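Local coordinates for fatty acid-binding protein TM_1468 (Thermotoga maritima, PDB 1VPV) that binds long-chain fatty acids such as palmitate and may take part in lipid transport or fatty acid metabolism, at residues T130-A133 / S134-P138. Sequence-based numbering, arbitrary orientation.
With PLM (palmitic acid), chain D.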
loop_
_atom_site.group_PDB
_atom_site.type_symbol
_atom_site.label_atom_id
_atom_site.label_comp_id
_atom_site.label_asym_id
_atom_site.label_seq_id
_atom_site.Cartn_x
_atom_site.Cartn_y
_atom_site.Cartn_z
ATOM N N THR A 130 7.668 -6.724 0.869
ATOM C CA THR A 130 6.555 -7.059 -0.003
ATOM C C THR A 130 6.784 -6.724 -1.471
ATOM O O THR A 130 6.019 -7.190 -2.302
ATOM C CB THR A 130 5.276 -6.295 0.361
ATOM O OG1 THR A 130 5.529 -4.902 0.242
ATOM C CG2 THR A 130 4.839 -6.616 1.748
ATOM N N LEU A 131 7.766 -5.865 -1.780
ATOM C CA LEU A 131 7.930 -5.324 -3.147
ATOM C C LEU A 131 6.640 -4.636 -3.646
ATOM O O LEU A 131 6.365 -4.580 -4.838
ATOM C CB LEU A 131 8.397 -6.398 -4.147
ATOM C CG LEU A 131 9.691 -7.143 -3.764
ATOM C CD1 LEU A 131 10.007 -8.220 -4.794
ATOM C CD2 LEU A 131 10.939 -6.225 -3.582
ATOM N N LEU A 132 5.851 -4.104 -2.727
ATOM C CA LEU A 132 4.664 -3.387 -3.110
ATOM C C LEU A 132 4.575 -2.098 -2.345
ATOM O O LEU A 132 5.574 -1.620 -1.781
ATOM C CB LEU A 132 3.432 -4.257 -2.916
ATOM C CG LEU A 132 3.451 -5.544 -3.765
ATOM C CD1 LEU A 132 2.461 -6.511 -3.190
ATOM C CD2 LEU A 132 3.187 -5.270 -5.231
ATOM N N ALA A 133 3.401 -1.486 -2.419
ATOM C CA ALA A 133 3.114 -0.280 -1.682
ATOM C C ALA A 133 1.605 -0.062 -1.686
ATOM O O ALA A 133 0.904 -0.672 -2.507
ATOM C CB ALA A 133 3.822 0.873 -2.286
ATOM N N SER A 134 1.145 0.764 -0.734
ATOM C CA SER A 134 -0.227 1.232 -0.618
ATOM C C SER A 134 -1.148 0.054 -0.472
ATOM O O SER A 134 -0.766 -0.910 0.193
ATOM C CB SER A 134 -0.610 2.115 -1.793
ATOM O OG SER A 134 -1.967 2.531 -1.703
ATOM N N GLY A 135 -2.357 0.126 -1.067
ATOM C CA GLY A 135 -3.444 -0.859 -0.786
ATOM C C GLY A 135 -3.131 -2.309 -1.167
ATOM O O GLY A 135 -3.898 -3.235 -0.859
ATOM N N ALA A 136 -2.031 -2.551 -1.860
ATOM C CA ALA A 136 -1.674 -3.923 -2.136
ATOM C C ALA A 136 -1.060 -4.605 -0.909
ATOM O O ALA A 136 -1.175 -5.801 -0.779
ATOM C CB ALA A 136 -0.756 -4.009 -3.306
ATOM N N ILE A 137 -0.423 -3.852 -0.013
ATOM C CA ILE A 137 0.314 -4.446 1.113
ATOM C C ILE A 137 -0.566 -5.154 2.141
ATOM O O ILE A 137 -0.169 -6.200 2.672
ATOM C CB ILE A 137 1.207 -3.410 1.836
ATOM C CG1 ILE A 137 2.467 -3.156 1.020
ATOM C CG2 ILE A 137 1.617 -3.894 3.284
ATOM C CD1 ILE A 137 3.124 -1.840 1.341
ATOM N N PRO A 138 -1.739 -4.589 2.458
ATOM C CA PRO A 138 -2.616 -5.272 3.410
ATOM C C PRO A 138 -3.167 -6.612 2.932
ATOM O O PRO A 138 -3.639 -7.411 3.750
ATOM C CB PRO A 138 -3.778 -4.289 3.598
ATOM C CG PRO A 138 -3.290 -2.988 3.042
ATOM C CD PRO A 138 -2.292 -3.309 2.013
HETATM C C1 PLM D . 9.984 7.038 2.314
HETATM O O1 PLM D . 10.811 6.181 2.744
HETATM O O2 PLM D . 10.222 8.287 2.376
HETATM C C2 PLM D . 8.679 6.533 1.742
HETATM C C3 PLM D . 8.692 6.564 0.227
HETATM C C4 PLM D . 7.319 6.187 -0.314
HETATM C C5 PLM D . 7.338 6.297 -1.835
HETATM C C6 PLM D . 6.008 5.947 -2.450
HETATM C C7 PLM D . 6.037 5.988 -3.970
HETATM C C8 PLM D . 4.625 6.037 -4.546
HETATM C C9 PLM D . 3.939 4.691 -4.459
HETATM C CA PLM D . 2.506 4.747 -4.949
HETATM C CB PLM D . 1.901 3.352 -4.995
HETATM C CC PLM D . 0.391 3.437 -5.198
HETATM C CD PLM D . -0.248 2.050 -5.420
HETATM C CE PLM D . -1.765 2.104 -5.401
HETATM C CF PLM D . -2.405 0.783 -5.799
HETATM C CG PLM D . -2.510 -0.199 -4.629
#
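I137 folds back over the backbone that leads up to A133: its CD1 comes within 3.4 Å of A133 CA, and its CG1 lies 3.6 Å from OG1 of T130, whose side chain it meets at about a right angle. With CG1 anti to its own carbonyl carbon (chi1 -77°), the ethyl branch reaches this backbone. L132 adds apolar contacts to two residues: its CD1 lies 4.1 Å from A136 CB, and its CB packs on CG1 of I137; beyond, L132 and A136 rest on F170 and A172 of strand 170-176, respectively. Among the polar groups, T130 OG1 accepts from L132 N at 3.1 Å (149°), an ST turn, and is also hydrogen-bonded to T102 O. A valine in place of T130 would probably leave both L132 N and T102 O without this hydroxyl and free the ST turn to shift. I137 N donates to S134 O, closing the short 3-10 turn at 135-136. S134 OG is hydrogen-bonded to D24 OD2 and lies 3.7 Å from palmitate CE, while G135 N approaches the terminal carbon CG at 3.6 Å. The buried loop thus links strand 125-129 to helix 138-149 and walls the methyl end of the fatty-acid site of this DegV fold.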